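Local coordinates for protein sphingomyelinase C (PDB 7CNE) that belongs to the endonuclease/exonuclease/phosphatase family and has the two-sheet alpha/beta fold of DNase I-like proteins, at residues Ile37-Asp47 against Leu63-Tyr71; Glu114-Cys122 against Asp166-Phe177. All coordinates share one frame; numbering follows the deposited sequence. Where two conformers were deposited one is given.

Interaction 1: residues Ile37-Asp47 against Leu63-Tyr71; sequences IAAAGFFQGND and LKAAAADRY
F43 and Y71 meet in an offset edge-to-face pair: the Y71 edge is directed at the F43 face, with ring centroids 5.6 Å apart and planes at 89°. The phenylalanine ring owes its place to a chi1 of -157°, which sets CG roughly opposite the backbone N. A67 CB touches the edge of that ring, 3.7 Å from F43 CE2, while L63 CD2 lies 3.8 Å from F43 CZ at a slant. This is the tightly packed half of the contact, and it rests on a sheet: F43 and Y71 both lie against V49, and L105 touches F43, A67 and Y71. The two segments carry the ends of helices 30-39 and 57-66, which flank one face of a beta-sheet in the alpha/beta sandwich of the DNase I-like fold; strand 48-54, which joins them in sequence, runs in that sheet. The phenol oxygen has two partners, for Y71 OH donates to F43 O at 2.7 Å and accepts from N46 N.

Toward solvent the apolar packing thins to A38 CB against A66 CB, and polar bonds take over. R70 NH1 reaches A38 O at 2.6 Å and Q44 OE1 at 2.7 Å; the second bond uses a lone pair in the amide's carbonyl plane, and the amide and guanidinium planes are only 16° apart. Q44 NE2 also donates to A38 O, so this carbonyl is gripped from both segments. F43 CD2 lies over one guanidinium face. Within its own segment, R70 donates through NH2 to A66 O.

Interaction 2: residues Glu114-Cys122 against Asp166-Phe177; sequences EQVIFNDAC and DRSRQFRQIDAF
Q173 sends CG anti to its backbone N (chi1 -175°) and runs on extended, which carries its amide from helix 166-177 to the chain leaving strand 114-117. There Q173 OE1 accepts from N119 N at 2.8 Å in a nearly straight bond (170°), and Q173 NE2 makes a weak one to I117 O. The amides of N119 and Q173 lie stacked, nearly parallel. Q170 puts its CG beside the backbone N and lies flat over one face of the F118 ring: Q170 CG is 3.7 Å from the ring centroid, a CH-pi contact, while Q170 NE2 donates to D120 O at 2.9 Å in the carbonyl plane. Q152 N binds that amide at OE1. Water 1 bridges D120 OD1 and Q173 OE1; water 2 links the carboxylates of D120 and D166. At the far end, V116 CG2 packs 3.6 Å from F177 CE1. Beyond D166, C122 is tied to C158 by a disulfide. The axes of strand 114-117 and helix 166-177 approach to 10.7 Å, with 145° between their N-to-C directions, as suits a helix packed on the outer face of a sheet in the alpha/beta sandwich of DNase I-like proteins.

Overall arrangement
Interaction 1 is complete before interaction 2 opens along the chain, and all four segments lie within the endonuclease/exonuclease/phosphatase family region. Their centres are 28 Å apart, with nearest atoms about 12 Å apart, and they lie on opposite sides of the chain's centre. Each is associated with a different sheet. The ends of helices 30-39 and 57-66 pack on the seven-stranded sheet that includes strands 12-19, 48-54 and 103-106. In interaction 2, helix 162-180 lies against the six-stranded one through strands 110-117 and 131-139. Interaction 1 joins two neighbouring helix ends above one sheet, and interaction 2 joins a helix to a strand of the other, on separate outer layers of the four-layered alpha/beta sandwich.

Interaction 1: residues Ile37-Asp47 against Leu63-Tyr71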
loop_
_atom_site.group_PDB
_atom_site.type_symbol
_atom_site.label_atom_id
_atom_site.label_comp_id
_atom_site.label_asym_id
_atom_site.label_seq_id
_atom_site.Cartn_x
_atom_site.Cartn_y
_atom_site.Cartn_z
ATOM N N ILE A 37 -3.884 5.481 -13.918
ATOM C CA ILE A 37 -2.908 5.483 -12.827
ATOM C C ILE A 37 -1.497 5.267 -13.367
ATOM O O ILE A 37 -0.550 5.943 -12.948
ATOM C CB ILE A 37 -3.276 4.427 -11.763
ATOM C CG1 ILE A 37 -4.498 4.866 -10.966
ATOM C CG2 ILE A 37 -2.122 4.224 -10.789
ATOM C CD1 ILE A 37 -5.121 3.702 -10.129
ATOM N N ALA A 38 -1.326 4.321 -14.298
ATOM C CA ALA A 38 0.000 4.121 -14.876
ATOM C C ALA A 38 0.511 5.354 -15.617
ATOM O O ALA A 38 1.726 5.503 -15.774
ATOM C CB ALA A 38 0.006 2.918 -15.820
ATOM N N ALA A 39 -0.372 6.244 -16.074
ATOM C CA ALA A 39 0.077 7.429 -16.794
ATOM C C ALA A 39 0.176 8.671 -15.915
ATOM O O ALA A 39 0.688 9.700 -16.380
ATOM C CB ALA A 39 -0.847 7.716 -17.989
ATOM N N ALA A 40 -0.267 8.599 -14.661
ATOM C CA ALA A 40 -0.289 9.786 -13.816
ATOM C C ALA A 40 1.133 10.256 -13.496
ATOM O O ALA A 40 2.097 9.485 -13.514
ATOM C CB ALA A 40 -1.052 9.515 -12.526
ATOM N N GLY A 41 1.251 11.553 -13.210
ATOM C CA GLY A 41 2.558 12.109 -12.889
ATOM C C GLY A 41 3.194 11.445 -11.681
ATOM O O GLY A 41 4.390 11.136 -11.688
ATOM N N PHE A 42 2.397 11.186 -10.640
ATOM C CA PHE A 42 2.950 10.600 -9.422
ATOM C C PHE A 42 3.473 9.191 -9.651
ATOM O O PHE A 42 4.290 8.707 -8.854
ATOM C CB PHE A 42 1.905 10.608 -8.288
ATOM C CG PHE A 42 0.658 9.789 -8.562
ATOM C CD1 PHE A 42 0.664 8.405 -8.420
ATOM C CD2 PHE A 42 -0.537 10.417 -8.907
ATOM C CE1 PHE A 42 -0.480 7.657 -8.656
ATOM C CE2 PHE A 42 -1.695 9.681 -9.140
ATOM C CZ PHE A 42 -1.671 8.295 -9.019
ATOM N N PHE A 43 3.027 8.528 -10.718
ATOM C CA PHE A 43 3.473 7.172 -11.031
ATOM C C PHE A 43 4.854 7.140 -11.670
ATOM O O PHE A 43 5.527 6.103 -11.607
ATOM C CB PHE A 43 2.466 6.490 -11.974
ATOM C CG PHE A 43 2.510 4.981 -11.928
ATOM C CD1 PHE A 43 1.845 4.285 -10.929
ATOM C CD2 PHE A 43 3.217 4.263 -12.885
ATOM C CE1 PHE A 43 1.877 2.893 -10.882
ATOM C CE2 PHE A 43 3.266 2.877 -12.846
ATOM C CZ PHE A 43 2.596 2.188 -11.836
ATOM N N GLN A 44 5.297 8.246 -12.269
ATOM C CA GLN A 44 6.559 8.274 -12.999
ATOM C C GLN A 44 7.710 8.643 -12.085
ATOM O O GLN A 44 7.552 9.405 -11.130
ATOM C CB GLN A 44 6.519 9.278 -14.156
ATOM C CG GLN A 44 5.150 9.454 -14.792
ATOM C CD GLN A 44 4.631 8.164 -15.397
ATOM O OE1 GLN A 44 5.408 7.346 -15.896
ATOM N NE2 GLN A 44 3.310 7.962 -15.335
ATOM N N GLY A 45 8.884 8.103 -12.402
ATOM C CA GLY A 45 10.113 8.581 -11.811
ATOM C C GLY A 45 10.428 8.010 -10.451
ATOM O O GLY A 45 11.298 8.544 -9.757
ATOM N N ASN A 46 9.749 6.947 -10.044
ATOM C CA ASN A 46 10.056 6.322 -8.772
ATOM C C ASN A 46 11.048 5.181 -8.954
ATOM O O ASN A 46 11.279 4.689 -10.057
ATOM C CB ASN A 46 8.773 5.815 -8.111
ATOM C CG ASN A 46 7.763 6.917 -7.936
ATOM O OD1 ASN A 46 8.001 7.867 -7.192
ATOM N ND2 ASN A 46 6.642 6.817 -8.638
ATOM N N ASP A 47 11.620 4.739 -7.834
ATOM C CA ASP A 47 12.406 3.513 -7.817
ATOM C C ASP A 47 11.570 2.292 -7.442
ATOM O O ASP A 47 11.797 1.195 -7.969
ATOM C CB ASP A 47 13.561 3.676 -6.838
ATOM C CG ASP A 47 14.561 4.686 -7.325
ATOM O OD1 ASP A 47 15.239 4.363 -8.315
ATOM O OD2 ASP A 47 14.635 5.793 -6.748
ATOM N N LEU A 63 -2.399 -2.941 -15.265
ATOM C CA LEU A 63 -1.538 -1.928 -14.658
ATOM C C LEU A 63 -0.103 -2.432 -14.539
ATOM O O LEU A 63 0.855 -1.707 -14.849
ATOM C CB LEU A 63 -2.094 -1.530 -13.281
ATOM C CG LEU A 63 -1.570 -0.273 -12.556
ATOM C CD1 LEU A 63 -2.478 0.082 -11.377
ATOM C CD2 LEU A 63 -0.165 -0.458 -12.048
ATOM N N LYS A 64 0.061 -3.666 -14.055
ATOM C CA LYS A 64 1.392 -4.252 -13.934
ATOM C C LYS A 64 2.075 -4.338 -15.294
ATOM O O LYS A 64 3.277 -4.056 -15.412
ATOM C CB LYS A 64 1.293 -5.632 -13.271
ATOM C CG LYS A 64 1.077 -5.563 -11.740
ATOM C CD LYS A 64 0.586 -6.883 -11.122
ATOM C CE LYS A 64 1.540 -8.041 -11.355
ATOM N NZ LYS A 64 2.936 -7.696 -10.969
ATOM N N ALA A 65 1.317 -4.697 -16.343
ATOM C CA ALA A 65 1.871 -4.690 -17.697
ATOM C C ALA A 65 2.194 -3.274 -18.161
ATOM O O ALA A 65 3.249 -3.038 -18.762
ATOM C CB ALA A 65 0.904 -5.358 -18.677
ATOM N N ALA A 66 1.301 -2.317 -17.897
ATOM C CA ALA A 66 1.562 -0.944 -18.324
ATOM C C ALA A 66 2.796 -0.378 -17.637
ATOM O O ALA A 66 3.503 0.457 -18.218
ATOM C CB ALA A 66 0.344 -0.064 -18.048
ATOM N N ALA A 67 3.081 -0.838 -16.417
ATOM C CA ALA A 67 4.209 -0.370 -15.624
ATOM C C ALA A 67 5.515 -1.094 -15.938
ATOM O O ALA A 67 6.562 -0.671 -15.438
ATOM C CB ALA A 67 3.887 -0.536 -14.130
ATOM N N ALA A 68 5.484 -2.163 -16.746
ATOM C CA ALA A 68 6.638 -3.060 -16.821
ATOM C C ALA A 68 7.854 -2.395 -17.460
ATOM O O ALA A 68 8.990 -2.762 -17.142
ATOM C CB ALA A 68 6.287 -4.331 -17.594
ATOM N N ASP A 69 7.640 -1.439 -18.366
ATOM C CA ASP A 69 8.767 -0.741 -18.982
ATOM C C ASP A 69 9.568 0.048 -17.946
ATOM O O ASP A 69 10.805 -0.019 -17.915
ATOM C CB ASP A 69 8.258 0.165 -20.112
ATOM C CG ASP A 69 7.276 1.261 -19.622
ATOM O OD1 ASP A 69 6.601 1.087 -18.571
ATOM O OD2 ASP A 69 7.179 2.315 -20.301
ATOM N N ARG A 70 8.879 0.792 -17.081
ATOM C CA ARG A 70 9.544 1.592 -16.055
ATOM C C ARG A 70 9.866 0.795 -14.793
ATOM O O ARG A 70 10.848 1.104 -14.111
ATOM C CB ARG A 70 8.674 2.805 -15.689
ATOM C CG ARG A 70 8.288 3.713 -16.878
ATOM C CD ARG A 70 6.924 4.409 -16.647
ATOM N NE ARG A 70 5.797 3.554 -17.046
ATOM C CZ ARG A 70 4.515 3.930 -17.087
ATOM N NH1 ARG A 70 4.155 5.164 -16.753
ATOM N NH2 ARG A 70 3.585 3.061 -17.472
ATOM N N TYR A 71 9.064 -0.221 -14.462
ATOM C CA TYR A 71 9.253 -1.035 -13.256
ATOM C C TYR A 71 9.226 -2.503 -13.650
ATOM O O TYR A 71 8.211 -3.187 -13.465
ATOM C CB TYR A 71 8.173 -0.725 -12.215
ATOM C CG TYR A 71 8.075 0.756 -11.939
ATOM C CD1 TYR A 71 9.041 1.399 -11.186
ATOM C CD2 TYR A 71 7.046 1.521 -12.472
ATOM C CE1 TYR A 71 8.965 2.758 -10.936
ATOM C CE2 TYR A 71 6.962 2.882 -12.225
ATOM C CZ TYR A 71 7.925 3.491 -11.451
ATOM O OH TYR A 71 7.859 4.843 -11.195
#

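Interaction 2: residues Glu114-Cys122 against Asp166-Phe177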
loop_
_atom_site.group_PDB
_atom_site.type_symbol
_atom_site.label_atom_id
_atom_site.label_comp_id
_atom_site.label_asym_id
_atom_site.label_seq_id
_atom_site.Cartn_x
_atom_site.Cartn_y
_atom_site.Cartn_z
ATOM N N GLU A 114 8.773 -12.664 -1.141
ATOM C CA GLU A 114 7.888 -13.561 -0.407
ATOM C C GLU A 114 6.624 -12.817 -0.022
ATOM O O GLU A 114 6.578 -11.583 -0.015
ATOM C CB GLU A 114 8.509 -14.108 0.892
ATOM C CG GLU A 114 9.987 -14.365 0.865
ATOM C CD GLU A 114 10.497 -14.874 2.201
ATOM O OE1 GLU A 114 9.671 -15.098 3.120
ATOM O OE2 GLU A 114 11.726 -15.062 2.321
ATOM N N GLN A 115 5.604 -13.587 0.345
ATOM C CA GLN A 115 4.381 -13.028 0.881
ATOM C C GLN A 115 4.103 -13.687 2.224
ATOM O O GLN A 115 4.484 -14.836 2.465
ATOM C CB GLN A 115 3.194 -13.228 -0.087
ATOM C CG GLN A 115 2.787 -14.677 -0.262
ATOM C CD GLN A 115 1.551 -14.842 -1.117
ATOM O OE1 GLN A 115 0.832 -13.878 -1.391
ATOM N NE2 GLN A 115 1.292 -16.072 -1.542
ATOM N N VAL A 116 3.450 -12.940 3.100
ATOM C CA VAL A 116 3.013 -13.447 4.393
ATOM C C VAL A 116 1.601 -12.927 4.607
ATOM O O VAL A 116 1.364 -11.719 4.509
ATOM C CB VAL A 116 3.952 -13.002 5.536
ATOM C CG1 VAL A 116 3.468 -13.530 6.885
ATOM C CG2 VAL A 116 5.417 -13.425 5.260
ATOM N N ILE A 117 0.665 -13.830 4.864
ATOM C CA ILE A 117 -0.718 -13.462 5.167
ATOM C C ILE A 117 -0.820 -13.183 6.666
ATOM O O ILE A 117 -0.233 -13.898 7.486
ATOM C CB ILE A 117 -1.690 -14.576 4.716
ATOM C CG1 ILE A 117 -1.490 -14.913 3.230
ATOM C CG2 ILE A 117 -3.167 -14.263 5.072
ATOM C CD1 ILE A 117 -1.322 -13.733 2.304
ATOM N N PHE A 118 -1.535 -12.121 7.027
ATOM C CA PHE A 118 -1.615 -11.702 8.425
ATOM C C PHE A 118 -2.243 -12.786 9.298
ATOM O O PHE A 118 -3.207 -13.447 8.906
ATOM C CB PHE A 118 -2.437 -10.415 8.546
ATOM C CG PHE A 118 -1.707 -9.194 8.096
ATOM C CD1 PHE A 118 -0.425 -8.925 8.572
ATOM C CD2 PHE A 118 -2.292 -8.305 7.206
ATOM C CE1 PHE A 118 0.255 -7.793 8.163
ATOM C CE2 PHE A 118 -1.610 -7.169 6.791
ATOM C CZ PHE A 118 -0.330 -6.919 7.265
ATOM N N ASN A 119 -1.684 -12.965 10.492
ATOM C CA ASN A 119 -2.249 -13.902 11.456
ATOM C C ASN A 119 -3.427 -13.312 12.213
ATOM O O ASN A 119 -4.224 -14.072 12.780
ATOM C CB ASN A 119 -1.174 -14.346 12.455
ATOM C CG ASN A 119 -0.069 -15.129 11.801
ATOM O OD1 ASN A 119 -0.294 -15.816 10.805
ATOM N ND2 ASN A 119 1.143 -15.036 12.355
ATOM N N ASP A 120 -3.555 -11.984 12.225
ATOM C CA ASP A 120 -4.574 -11.282 12.999
ATOM C C ASP A 120 -5.330 -10.320 12.097
ATOM O O ASP A 120 -4.709 -9.519 11.386
ATOM C CB ASP A 120 -3.940 -10.505 14.164
ATOM C CG ASP A 120 -3.163 -11.401 15.113
ATOM O OD1 ASP A 120 -1.967 -11.631 14.861
ATOM O OD2 ASP A 120 -3.750 -11.864 16.120
ATOM N N ALA A 121 -6.661 -10.380 12.144
ATOM C CA ALA A 121 -7.512 -9.486 11.366
ATOM C C ALA A 121 -8.950 -9.665 11.836
ATOM O O ALA A 121 -9.291 -10.684 12.439
ATOM C CB ALA A 121 -7.403 -9.759 9.861
ATOM N N CYS A 122 -9.788 -8.668 11.545
ATOM C CA CYS A 122 -11.186 -8.682 11.957
ATOM C C CYS A 122 -12.060 -8.142 10.833
ATOM O O CYS A 122 -11.577 -7.551 9.862
ATOM C CB CYS A 122 -11.418 -7.876 13.245
ATOM S SG CYS A 122 -10.955 -6.112 13.174
ATOM N N ASP A 166 -5.920 -5.307 16.101
ATOM C CA ASP A 166 -5.358 -6.198 15.098
ATOM C C ASP A 166 -4.303 -5.501 14.245
ATOM O O ASP A 166 -3.317 -6.139 13.862
ATOM C CB ASP A 166 -6.470 -6.796 14.237
ATOM C CG ASP A 166 -7.198 -7.912 14.956
ATOM O OD1 ASP A 166 -6.660 -8.396 15.974
ATOM O OD2 ASP A 166 -8.292 -8.303 14.521
ATOM N N ARG A 167 -4.464 -4.202 13.953
ATOM C CA ARG A 167 -3.368 -3.477 13.308
ATOM C C ARG A 167 -2.096 -3.582 14.136
ATOM O O ARG A 167 -1.003 -3.791 13.592
ATOM C CB ARG A 167 -3.728 -1.999 13.096
ATOM C CG ARG A 167 -4.664 -1.725 11.926
ATOM C CD ARG A 167 -4.702 -0.251 11.547
ATOM N NE ARG A 167 -5.391 0.591 12.525
ATOM C CZ ARG A 167 -6.704 0.806 12.552
ATOM N NH1 ARG A 167 -7.509 0.217 11.663
ATOM N NH2 ARG A 167 -7.214 1.616 13.474
ATOM N N SER A 168 -2.212 -3.416 15.456
ATOM C CA SER A 168 -1.035 -3.521 16.311
ATOM C C SER A 168 -0.362 -4.875 16.135
ATOM O O SER A 168 0.857 -4.956 15.956
ATOM C CB SER A 168 -1.428 -3.294 17.774
ATOM O OG SER A 168 -0.331 -3.507 18.643
ATOM N N ARG A 169 -1.151 -5.956 16.159
ATOM C CA ARG A 169 -0.583 -7.286 15.958
ATOM C C ARG A 169 0.003 -7.436 14.553
ATOM O O ARG A 169 1.025 -8.111 14.369
ATOM C CB ARG A 169 -1.646 -8.357 16.220
ATOM C CG ARG A 169 -2.004 -8.515 17.716
ATOM C CD ARG A 169 -3.470 -8.915 17.940
ATOM N NE ARG A 169 -3.750 -9.140 19.366
ATOM C CZ ARG A 169 -3.961 -8.166 20.252
ATOM N NH1 ARG A 169 -3.939 -6.889 19.871
ATOM N NH2 ARG A 169 -4.208 -8.461 21.527
ATOM N N GLN A 170 -0.629 -6.824 13.547
ATOM C CA GLN A 170 -0.082 -6.910 12.190
ATOM C C GLN A 170 1.282 -6.234 12.099
ATOM O O GLN A 170 2.216 -6.778 11.496
ATOM C CB GLN A 170 -1.057 -6.293 11.182
ATOM C CG GLN A 170 -2.359 -7.117 11.014
ATOM C CD GLN A 170 -3.346 -6.484 10.043
ATOM O OE1 GLN A 170 -3.158 -5.344 9.601
ATOM N NE2 GLN A 170 -4.402 -7.226 9.697
ATOM N N PHE A 171 1.417 -5.045 12.694
ATOM C CA PHE A 171 2.713 -4.371 12.685
ATOM C C PHE A 171 3.758 -5.185 13.443
ATOM O O PHE A 171 4.918 -5.272 13.019
ATOM C CB PHE A 171 2.597 -2.967 13.294
ATOM C CG PHE A 171 1.623 -2.057 12.583
ATOM C CD1 PHE A 171 1.571 -2.012 11.192
ATOM C CD2 PHE A 171 0.768 -1.226 13.318
ATOM C CE1 PHE A 171 0.668 -1.150 10.528
ATOM C CE2 PHE A 171 -0.135 -0.365 12.671
ATOM C CZ PHE A 171 -0.185 -0.336 11.265
ATOM N N ARG A 172 3.368 -5.800 14.569
ATOM C CA ARG A 172 4.338 -6.619 15.305
ATOM C C ARG A 172 4.670 -7.910 14.561
ATOM O O ARG A 172 5.797 -8.413 14.666
ATOM C CB ARG A 172 3.829 -6.917 16.719
ATOM C CG ARG A 172 3.841 -5.677 17.613
ATOM C CD ARG A 172 3.615 -5.998 19.093
ATOM N NE ARG A 172 3.170 -4.812 19.813
ATOM C CZ ARG A 172 2.686 -4.808 21.050
ATOM N NH1 ARG A 172 2.565 -5.946 21.738
ATOM N NH2 ARG A 172 2.311 -3.654 21.593
ATOM N N GLN A 173 3.724 -8.455 13.795
ATOM C CA GLN A 173 4.040 -9.621 12.977
ATOM C C GLN A 173 5.085 -9.280 11.920
ATOM O O GLN A 173 5.991 -10.079 11.646
ATOM C CB GLN A 173 2.773 -10.176 12.316
ATOM C CG GLN A 173 3.044 -11.482 11.535
ATOM C CD GLN A 173 1.849 -11.986 10.720
ATOM O OE1 GLN A 173 0.722 -11.518 10.879
ATOM N NE2 GLN A 173 2.102 -12.955 9.850
ATOM N N ILE A 174 4.962 -8.099 11.308
ATOM C CA ILE A 174 5.953 -7.632 10.342
ATOM C C ILE A 174 7.300 -7.454 11.028
ATOM O O ILE A 174 8.340 -7.903 10.530
ATOM C CB ILE A 174 5.473 -6.325 9.685
ATOM C CG1 ILE A 174 4.307 -6.599 8.731
ATOM C CG2 ILE A 174 6.637 -5.590 8.961
ATOM C CD1 ILE A 174 3.534 -5.362 8.364
ATOM N N ASP A 175 7.294 -6.799 12.193
ATOM C CA ASP A 175 8.517 -6.623 12.973
ATOM C C ASP A 175 9.174 -7.964 13.289
ATOM O O ASP A 175 10.396 -8.124 13.146
ATOM C CB ASP A 175 8.198 -5.851 14.260
ATOM C CG ASP A 175 9.375 -5.800 15.229
ATOM O OD1 ASP A 175 10.466 -5.319 14.846
ATOM O OD2 ASP A 175 9.195 -6.255 16.379
ATOM N N ALA A 176 8.378 -8.948 13.714
ATOM C CA ALA A 176 8.956 -10.241 14.065
ATOM C C ALA A 176 9.510 -10.941 12.831
ATOM O O ALA A 176 10.586 -11.556 12.882
ATOM C CB ALA A 176 7.908 -11.105 14.772
ATOM N N PHE A 177 8.801 -10.834 11.706
ATOM C CA PHE A 177 9.296 -11.385 10.445
ATOM C C PHE A 177 10.644 -10.770 10.069
ATOM O O PHE A 177 11.587 -11.481 9.695
ATOM C CB PHE A 177 8.251 -11.150 9.343
ATOM C CG PHE A 177 8.719 -11.539 7.958
ATOM C CD1 PHE A 177 8.469 -12.804 7.462
ATOM C CD2 PHE A 177 9.400 -10.631 7.156
ATOM C CE1 PHE A 177 8.901 -13.174 6.192
ATOM C CE2 PHE A 177 9.844 -10.989 5.880
ATOM C CZ PHE A 177 9.590 -12.258 5.395
HETATM O O HOH W 1 -1.132 -10.269 12.492
HETATM O O HOH W 2 -6.335 -11.150 16.539
#